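Local coordinates for StAR-related lipid transfer protein 5 (Homo sapiens, PDB 2R55), which probably binds cholesterol or other sterols through its START domain and may take part in their transport inside the cell, at residues Val31-Arg39 with His172-Pro180; Leu190-Leu198 with Phe210-Tyr219. All blocks are in the same frame, centred on the assembly; numbering follows the deposited sequence.

Contact 1 of 2, residues Val31-Arg39 with His172-Pro180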
loop_
_atom_site.group_PDB
_atom_site.type_symbol
_atom_site.label_atom_id
_atom_site.label_comp_id
_atom_site.label_asym_id
_atom_site.label_seq_id
_atom_site.Cartn_x
_atom_site.Cartn_y
_atom_site.Cartn_z
ATOM N N VAL A 31 12.883 -2.697 -4.843
ATOM C CA VAL A 31 11.729 -2.165 -4.116
ATOM C C VAL A 31 11.444 -3.009 -2.883
ATOM O O VAL A 31 11.391 -2.480 -1.766
ATOM C CB VAL A 31 10.489 -2.066 -5.022
ATOM C CG1 VAL A 31 9.225 -1.843 -4.197
ATOM C CG2 VAL A 31 10.681 -0.966 -6.039
ATOM N N ALA A 32 11.284 -4.311 -3.096
ATOM C CA ALA A 32 11.122 -5.270 -2.020
ATOM C C ALA A 32 12.290 -5.243 -1.015
ATOM O O ALA A 32 12.065 -5.328 0.199
ATOM C CB ALA A 32 10.951 -6.664 -2.596
ATOM N N GLU A 33 13.524 -5.120 -1.507
ATOM C CA GLU A 33 14.693 -4.970 -0.615
ATOM C C GLU A 33 14.519 -3.799 0.359
ATOM O O GLU A 33 14.750 -3.961 1.560
ATOM C CB GLU A 33 16.008 -4.871 -1.398
ATOM C CG GLU A 33 16.646 -6.237 -1.664
ATOM C CD GLU A 33 17.464 -6.296 -2.966
ATOM O OE1 GLU A 33 17.967 -5.233 -3.440
ATOM O OE2 GLU A 33 17.593 -7.420 -3.514
ATOM N N LYS A 34 14.066 -2.646 -0.155
ATOM C CA LYS A 34 13.795 -1.478 0.682
ATOM C C LYS A 34 12.655 -1.729 1.656
ATOM O O LYS A 34 12.703 -1.354 2.821
ATOM C CB LYS A 34 13.489 -0.257 -0.187
ATOM C CG LYS A 34 14.750 0.428 -0.690
ATOM C CD LYS A 34 14.413 1.352 -1.821
ATOM C CE LYS A 34 15.638 2.034 -2.372
ATOM N NZ LYS A 34 15.164 3.010 -3.376
ATOM N N MET A 35 11.624 -2.377 1.154
ATOM C CA MET A 35 10.508 -2.749 1.966
ATOM C C MET A 35 10.953 -3.644 3.111
ATOM O O MET A 35 10.597 -3.413 4.260
ATOM C CB MET A 35 9.464 -3.401 1.088
ATOM C CG MET A 35 8.586 -2.378 0.399
ATOM S SD MET A 35 7.355 -1.715 1.532
ATOM C CE MET A 35 6.294 -3.132 1.748
ATOM N N LEU A 36 11.789 -4.622 2.809
ATOM C CA LEU A 36 12.335 -5.480 3.846
ATOM C C LEU A 36 13.063 -4.677 4.930
ATOM O O LEU A 36 12.901 -4.943 6.129
ATOM C CB LEU A 36 13.227 -6.567 3.240
ATOM C CG LEU A 36 13.514 -7.781 4.144
ATOM C CD1 LEU A 36 12.208 -8.408 4.677
ATOM C CD2 LEU A 36 14.416 -8.842 3.460
ATOM N N GLN A 37 13.832 -3.673 4.510
ATOM C CA GLN A 37 14.553 -2.841 5.457
ATOM C C GLN A 37 13.594 -1.970 6.282
ATOM O O GLN A 37 13.789 -1.824 7.493
ATOM C CB GLN A 37 15.685 -2.046 4.774
ATOM C CG GLN A 37 17.080 -2.161 5.478
ATOM C CD GLN A 37 17.521 -3.620 5.757
ATOM O OE1 GLN A 37 17.113 -4.568 5.057
ATOM N NE2 GLN A 37 18.364 -3.798 6.784
ATOM N N TYR A 38 12.528 -1.461 5.656
ATOM C CA TYR A 38 11.489 -0.725 6.387
ATOM C C TYR A 38 10.816 -1.604 7.455
ATOM O O TYR A 38 10.320 -1.091 8.451
ATOM C CB TYR A 38 10.350 -0.235 5.479
ATOM C CG TYR A 38 10.665 0.697 4.327
ATOM C CD1 TYR A 38 11.801 1.488 4.310
ATOM C CD2 TYR A 38 9.777 0.809 3.266
ATOM C CE1 TYR A 38 12.058 2.340 3.241
ATOM C CE2 TYR A 38 10.027 1.641 2.211
ATOM C CZ TYR A 38 11.170 2.411 2.205
ATOM O OH TYR A 38 11.415 3.244 1.147
ATOM N N ARG A 39 10.753 -2.911 7.228
ATOM C CA ARG A 39 10.035 -3.784 8.131
ATOM C C ARG A 39 10.886 -4.058 9.363
ATOM O O ARG A 39 10.374 -4.183 10.487
ATOM C CB ARG A 39 9.659 -5.086 7.418
ATOM C CG ARG A 39 9.045 -6.176 8.298
ATOM C CD ARG A 39 7.854 -5.673 9.068
ATOM N NE ARG A 39 7.283 -6.696 9.942
ATOM C CZ ARG A 39 7.593 -6.863 11.227
ATOM N NH1 ARG A 39 8.474 -6.060 11.816
ATOM N NH2 ARG A 39 6.997 -7.824 11.914
ATOM N N HIS A 172 6.043 5.835 -3.662
ATOM C CA HIS A 172 7.395 5.312 -3.470
ATOM C C HIS A 172 7.308 3.936 -2.759
ATOM O O HIS A 172 6.190 3.514 -2.391
ATOM C CB HIS A 172 8.221 6.337 -2.733
ATOM C CG HIS A 172 8.484 7.564 -3.536
ATOM N ND1 HIS A 172 7.749 8.718 -3.390
ATOM C CD2 HIS A 172 9.390 7.812 -4.512
ATOM C CE1 HIS A 172 8.209 9.634 -4.225
ATOM N NE2 HIS A 172 9.203 9.109 -4.917
ATOM N N PRO A 173 8.442 3.207 -2.619
ATOM C CA PRO A 173 8.318 1.795 -2.192
ATOM C C PRO A 173 7.340 1.618 -1.039
ATOM O O PRO A 173 7.486 2.260 -0.001
ATOM C CB PRO A 173 9.736 1.428 -1.775
ATOM C CG PRO A 173 10.601 2.292 -2.663
ATOM C CD PRO A 173 9.854 3.582 -2.846
ATOM N N CYS A 174 6.339 0.771 -1.246
ATOM C CA CYS A 174 5.224 0.630 -0.317
ATOM C C CYS A 174 4.552 -0.703 -0.514
ATOM O O CYS A 174 4.862 -1.417 -1.461
ATOM C CB CYS A 174 4.165 1.712 -0.548
ATOM S SG CYS A 174 3.386 1.738 -2.177
ATOM N N GLY A 175 3.613 -1.015 0.375
ATOM C CA GLY A 175 2.822 -2.225 0.239
ATOM C C GLY A 175 2.561 -2.904 1.558
ATOM O O GLY A 175 2.476 -2.256 2.604
ATOM N N CYS A 176 2.458 -4.221 1.503
ATOM C CA CYS A 176 1.998 -5.025 2.618
ATOM C C CYS A 176 2.865 -6.230 2.882
ATOM O O CYS A 176 3.258 -6.923 1.947
ATOM C CB CYS A 176 0.613 -5.556 2.311
ATOM S SG CYS A 176 -0.580 -4.337 2.608
ATOM N N PHE A 177 3.116 -6.480 4.165
ATOM C CA PHE A 177 3.636 -7.762 4.637
ATOM C C PHE A 177 2.520 -8.576 5.326
ATOM O O PHE A 177 1.922 -8.126 6.315
ATOM C CB PHE A 177 4.800 -7.537 5.602
ATOM C CG PHE A 177 6.058 -7.051 4.941
ATOM C CD1 PHE A 177 6.291 -5.689 4.769
ATOM C CD2 PHE A 177 7.028 -7.958 4.506
ATOM C CE1 PHE A 177 7.480 -5.220 4.167
ATOM C CE2 PHE A 177 8.208 -7.508 3.899
ATOM C CZ PHE A 177 8.432 -6.119 3.726
ATOM N N CYS A 178 2.219 -9.750 4.782
ATOM C CA CYS A 178 1.265 -10.675 5.409
ATOM C C CYS A 178 2.043 -11.804 6.085
ATOM O O CYS A 178 2.598 -12.654 5.398
ATOM C CB CYS A 178 0.322 -11.264 4.358
ATOM S SG CYS A 178 -0.732 -10.100 3.465
ATOM N N GLU A 179 2.085 -11.800 7.419
ATOM C CA GLU A 179 2.985 -12.700 8.176
ATOM C C GLU A 179 2.216 -13.687 9.047
ATOM O O GLU A 179 1.473 -13.273 9.937
ATOM C CB GLU A 179 3.988 -11.917 9.057
ATOM C CG GLU A 179 4.553 -10.626 8.420
ATOM C CD GLU A 179 5.340 -9.735 9.399
ATOM O OE1 GLU A 179 5.032 -9.702 10.613
ATOM O OE2 GLU A 179 6.273 -9.051 8.947
ATOM N N PRO A 180 2.414 -14.997 8.810
ATOM C CA PRO A 180 1.749 -16.038 9.608
ATOM C C PRO A 180 2.275 -16.045 11.046
ATOM O O PRO A 180 3.421 -15.631 11.287
ATOM C CB PRO A 180 2.131 -17.329 8.882
ATOM C CG PRO A 180 3.443 -17.003 8.217
ATOM C CD PRO A 180 3.303 -15.572 7.784
#

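Contact 2 of 2, residues Leu190-Leu198 with Phe210-Tyr219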
loop_
_atom_site.group_PDB
_atom_site.type_symbol
_atom_site.label_atom_id
_atom_site.label_comp_id
_atom_site.label_asym_id
_atom_site.label_seq_id
_atom_site.Cartn_x
_atom_site.Cartn_y
_atom_site.Cartn_z
ATOM N N LEU A 190 -0.311 -8.118 9.983
ATOM C CA LEU A 190 -0.259 -7.266 8.803
ATOM C C LEU A 190 0.478 -5.946 9.081
ATOM O O LEU A 190 -0.003 -5.096 9.858
ATOM C CB LEU A 190 -1.672 -6.964 8.290
ATOM C CG LEU A 190 -1.815 -6.019 7.084
ATOM C CD1 LEU A 190 -1.199 -6.621 5.818
ATOM C CD2 LEU A 190 -3.256 -5.658 6.829
ATOM N N VAL A 191 1.633 -5.784 8.431
ATOM C CA VAL A 191 2.414 -4.550 8.496
ATOM C C VAL A 191 2.422 -3.914 7.106
ATOM O O VAL A 191 2.800 -4.560 6.110
ATOM C CB VAL A 191 3.853 -4.806 8.981
ATOM C CG1 VAL A 191 4.559 -3.483 9.317
ATOM C CG2 VAL A 191 3.842 -5.709 10.188
ATOM N N THR A 192 1.970 -2.663 7.037
ATOM C CA THR A 192 1.791 -1.997 5.760
ATOM C C THR A 192 2.512 -0.666 5.765
ATOM O O THR A 192 2.548 0.032 6.791
ATOM C CB THR A 192 0.319 -1.691 5.447
ATOM O OG1 THR A 192 -0.162 -0.705 6.366
ATOM C CG2 THR A 192 -0.565 -2.927 5.524
ATOM N N PHE A 193 3.056 -0.303 4.601
ATOM C CA PHE A 193 3.711 0.972 4.427
ATOM C C PHE A 193 3.042 1.771 3.334
ATOM O O PHE A 193 2.895 1.294 2.212
ATOM C CB PHE A 193 5.189 0.767 4.109
ATOM C CG PHE A 193 5.921 0.057 5.180
ATOM C CD1 PHE A 193 6.398 0.747 6.277
ATOM C CD2 PHE A 193 6.087 -1.317 5.124
ATOM C CE1 PHE A 193 7.051 0.083 7.286
ATOM C CE2 PHE A 193 6.740 -1.988 6.137
ATOM C CZ PHE A 193 7.229 -1.286 7.218
ATOM N N PHE A 194 2.634 2.988 3.687
ATOM C CA PHE A 194 2.134 3.974 2.736
ATOM C C PHE A 194 3.255 4.954 2.491
ATOM O O PHE A 194 3.835 5.489 3.439
ATOM C CB PHE A 194 0.926 4.690 3.329
ATOM C CG PHE A 194 -0.329 3.885 3.279
ATOM C CD1 PHE A 194 -0.317 2.577 2.791
ATOM C CD2 PHE A 194 -1.516 4.408 3.748
ATOM C CE1 PHE A 194 -1.489 1.831 2.741
ATOM C CE2 PHE A 194 -2.687 3.660 3.702
ATOM C CZ PHE A 194 -2.670 2.377 3.200
ATOM N N HIS A 195 3.583 5.176 1.228
ATOM C CA HIS A 195 4.764 5.960 0.884
ATOM C C HIS A 195 4.392 6.829 -0.272
ATOM O O HIS A 195 4.985 6.759 -1.348
ATOM C CB HIS A 195 5.876 5.023 0.446
ATOM C CG HIS A 195 7.251 5.557 0.688
ATOM N ND1 HIS A 195 8.365 4.750 0.674
ATOM C CD2 HIS A 195 7.694 6.807 0.965
ATOM C CE1 HIS A 195 9.435 5.484 0.920
ATOM N NE2 HIS A 195 9.056 6.733 1.101
ATOM N N THR A 196 3.387 7.649 -0.048
ATOM C CA THR A 196 2.636 8.222 -1.148
ATOM C C THR A 196 3.000 9.658 -1.366
ATOM O O THR A 196 3.104 10.418 -0.409
ATOM C CB THR A 196 1.172 8.127 -0.827
ATOM O OG1 THR A 196 0.824 6.743 -0.772
ATOM C CG2 THR A 196 0.319 8.849 -1.872
ATOM N N ASP A 197 3.209 10.021 -2.623
ATOM C CA ASP A 197 3.288 11.433 -2.987
ATOM C C ASP A 197 1.990 11.821 -3.671
ATOM O O ASP A 197 1.776 11.547 -4.855
ATOM C CB ASP A 197 4.466 11.710 -3.909
ATOM C CG ASP A 197 4.608 13.170 -4.242
ATOM O OD1 ASP A 197 3.945 14.010 -3.597
ATOM O OD2 ASP A 197 5.394 13.496 -5.154
ATOM N N LEU A 198 1.104 12.445 -2.917
ATOM C CA LEU A 198 -0.115 12.982 -3.493
ATOM C C LEU A 198 0.141 13.919 -4.657
ATOM O O LEU A 198 -0.679 14.000 -5.577
ATOM C CB LEU A 198 -0.947 13.644 -2.413
ATOM C CG LEU A 198 -1.526 12.560 -1.483
ATOM C CD1 LEU A 198 -2.210 13.215 -0.297
ATOM C CD2 LEU A 198 -2.454 11.599 -2.219
ATOM N N PHE A 210 -4.188 13.600 6.801
ATOM C CA PHE A 210 -4.852 12.567 6.034
ATOM C C PHE A 210 -4.256 11.181 6.275
ATOM O O PHE A 210 -4.946 10.281 6.699
ATOM C CB PHE A 210 -4.841 12.939 4.540
ATOM C CG PHE A 210 -5.308 11.841 3.631
ATOM C CD1 PHE A 210 -6.663 11.557 3.496
ATOM C CD2 PHE A 210 -4.384 11.078 2.912
ATOM C CE1 PHE A 210 -7.092 10.524 2.655
ATOM C CE2 PHE A 210 -4.800 10.040 2.070
ATOM C CZ PHE A 210 -6.149 9.766 1.940
ATOM N N PHE A 211 -2.970 11.025 6.005
ATOM C CA PHE A 211 -2.320 9.712 6.041
ATOM C C PHE A 211 -2.452 8.863 7.310
ATOM O O PHE A 211 -2.880 7.717 7.200
ATOM C CB PHE A 211 -0.875 9.813 5.580
ATOM C CG PHE A 211 -0.755 9.993 4.121
ATOM C CD1 PHE A 211 -1.247 9.012 3.257
ATOM C CD2 PHE A 211 -0.194 11.150 3.594
ATOM C CE1 PHE A 211 -1.168 9.169 1.895
ATOM C CE2 PHE A 211 -0.102 11.316 2.231
ATOM C CZ PHE A 211 -0.598 10.322 1.371
ATOM N N PRO A 212 -2.099 9.405 8.499
ATOM C CA PRO A 212 -2.370 8.669 9.737
ATOM C C PRO A 212 -3.771 8.060 9.736
ATOM O O PRO A 212 -3.926 6.835 9.860
ATOM C CB PRO A 212 -2.294 9.749 10.814
ATOM C CG PRO A 212 -1.468 10.821 10.241
ATOM C CD PRO A 212 -1.438 10.694 8.759
ATOM N N ARG A 213 -4.766 8.925 9.556
ATOM C CA ARG A 213 -6.174 8.561 9.558
ATOM C C ARG A 213 -6.500 7.584 8.448
ATOM O O ARG A 213 -7.357 6.718 8.605
ATOM C CB ARG A 213 -7.036 9.810 9.383
ATOM C CG ARG A 213 -6.975 10.794 10.544
ATOM C CD ARG A 213 -8.385 11.367 10.884
ATOM N NE ARG A 213 -8.934 12.197 9.810
ATOM C CZ ARG A 213 -10.193 12.642 9.757
ATOM N NH1 ARG A 213 -11.075 12.351 10.721
ATOM N NH2 ARG A 213 -10.579 13.389 8.727
ATOM N N SER A 214 -5.800 7.727 7.330
ATOM C CA SER A 214 -6.005 6.875 6.171
ATOM C C SER A 214 -5.607 5.440 6.521
ATOM O O SER A 214 -6.304 4.494 6.158
ATOM C CB SER A 214 -5.188 7.406 4.983
ATOM O OG SER A 214 -5.579 6.812 3.755
ATOM N N MET A 215 -4.506 5.296 7.263
ATOM C CA MET A 215 -4.017 3.979 7.707
ATOM C C MET A 215 -4.926 3.270 8.727
ATOM O O MET A 215 -5.182 2.079 8.597
ATOM C CB MET A 215 -2.594 4.104 8.254
ATOM C CG MET A 215 -1.906 2.779 8.584
ATOM S SD MET A 215 -1.149 1.976 7.159
ATOM C CE MET A 215 0.289 2.992 6.894
ATOM N N THR A 216 -5.398 3.998 9.739
ATOM C CA THR A 216 -6.301 3.425 10.756
ATOM C C THR A 216 -7.661 2.985 10.176
ATOM O O THR A 216 -8.251 1.999 10.631
ATOM C CB THR A 216 -6.570 4.400 11.906
ATOM O OG1 THR A 216 -7.248 5.560 11.399
ATOM C CG2 THR A 216 -5.267 4.799 12.586
ATOM N N ARG A 217 -8.126 3.728 9.175
ATOM C CA ARG A 217 -9.324 3.400 8.410
ATOM C C ARG A 217 -9.107 2.213 7.481
ATOM O O ARG A 217 -10.023 1.414 7.249
ATOM C CB ARG A 217 -9.764 4.621 7.576
ATOM C CG ARG A 217 -10.839 5.463 8.228
ATOM C CD ARG A 217 -10.608 6.964 8.013
ATOM N NE ARG A 217 -11.865 7.717 8.138
ATOM C CZ ARG A 217 -12.510 7.937 9.286
ATOM N NH1 ARG A 217 -12.022 7.483 10.447
ATOM N NH2 ARG A 217 -13.650 8.612 9.274
ATOM N N PHE A 218 -7.898 2.126 6.926
ATOM C CA PHE A 218 -7.513 1.026 6.046
ATOM C C PHE A 218 -7.664 -0.313 6.794
ATOM O O PHE A 218 -8.296 -1.254 6.295
ATOM C CB PHE A 218 -6.095 1.263 5.536
ATOM C CG PHE A 218 -5.479 0.092 4.811
ATOM C CD1 PHE A 218 -5.668 -0.083 3.442
ATOM C CD2 PHE A 218 -4.650 -0.806 5.489
ATOM C CE1 PHE A 218 -5.055 -1.164 2.774
ATOM C CE2 PHE A 218 -4.063 -1.882 4.826
ATOM C CZ PHE A 218 -4.262 -2.060 3.470
ATOM N N TYR A 219 -7.129 -0.367 8.012
ATOM C CA TYR A 219 -7.190 -1.580 8.821
ATOM C C TYR A 219 -8.593 -1.847 9.312
ATOM O O TYR A 219 -9.040 -3.001 9.318
ATOM C CB TYR A 219 -6.214 -1.524 10.007
ATOM C CG TYR A 219 -4.791 -1.875 9.657
ATOM C CD1 TYR A 219 -3.970 -0.967 8.980
ATOM C CD2 TYR A 219 -4.254 -3.112 10.022
ATOM C CE1 TYR A 219 -2.677 -1.290 8.664
ATOM C CE2 TYR A 219 -2.952 -3.437 9.714
ATOM C CZ TYR A 219 -2.164 -2.524 9.036
ATOM O OH TYR A 219 -0.862 -2.861 8.727
#

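Contact 1 of 2, residues Val31-Arg39 with His172-Pro180
The axes of helix 31-39 and strand 174-180 cross at -62° and come within 9.2 Å. Val31 lies over Pro173 at one end, Arg39 near Phe177 at the other. This is the START fold, in which the N-terminal helix packs on the outer, convex side of the curved sheet. Met35 bends at chi2 and chi3 and lays its sulfur along the strand backbone, Met35 SD 3.6 Å from Cys174 C. Met35 CE then reaches Phe177 CE1 at 3.4 Å. The Phe177 ring takes Arg39 CB over one face as a CH-pi contact. Leu36 CD1 comes to Phe177 CE2 at 4.2 Å, the leucine set crosswise to the phenylalanine. Toward the start of the strand Pro173 packs against Val31, Lys34 and Tyr38, and its carbonyl oxygen lies at the edge of the Tyr38 ring. Lys34 sends its amine on to a salt bridge with Glu63. Arg39 grips the Glu179 carboxylate side-on, with Arg39 NE 2.7 Å from Glu179 OE2. With an alanine here, the carboxylate is likely to lose its arginine mate and keep weak help from Asn189. Arg39 NH2 meets the syn lone pair of Glu179 OE1 at 3.0 Å, almost straight at 176°.

Contact 2 of 2, residues Leu190-Leu198 with Phe210-Tyr219
A chi1 of -173° swings Met215 CG to the far side from the backbone N, and bends at chi2 and chi3 then carry the sulfur and methyl over the face of Phe194. Phe218, with chi1 at 170°, has its ring set against Thr192 and Phe194. Met215 SD stands 4.1 Å from the Phe194 ring centroid, only 8° off the ring normal. This is a Met-aromatic contact, and CE adds a CH-pi contact over the same ring. Phe194 in turn points its edge at the face of Phe218, a T-shaped pair with centroids 5.4 Å apart. Thr192 CG2 touches the same ring at Phe218 CE2, 3.7 Å away. The Tyr219 hydroxyl donates to the backbone: Tyr219 OH reaches Leu190 O at 2.6 Å, from above the carbonyl plane. Leu190 CD2 packs on Tyr219 CE2 at 3.7 Å. Further along, the Phe211 ring fits against Thr196 and Leu198, with Phe211 CZ 3.6 Å from Thr196 CB. Thr196 OG1 is hydrogen-bonded to Asn171 OD1. The contact is largely aromatic and buried, consistent with the START fold, where the C-terminal helix closes the lipid cavity. Strand 188-197 runs between strands 67-75 and 167-180, and helix 204-227 packs across its concave side, with Met215 and Tyr219 also touching strand 54-60.

In the fold
Contacts 1 and 2 lie on the two sides of one curved sheet, with centres 14 Å apart. Strands 167-180 and 188-197 are antiparallel neighbours in it, so the N-terminal helix of contact 1 and the C-terminal helix of contact 2 are joined through a single layer of strands. One meeting point is His195. His195 O lies 2.7 Å from His172 N, and His195 ND1 lies 2.7 Å from Pro173 O, both probable hydrogen bonds. The His195 ring also meets Tyr38 of contact 1. In START domains the lipid cavity lies between the sheet and the C-terminal helix, so contact 2 probably lies nearer to any bound sterol, and contact 1 backs the sheet.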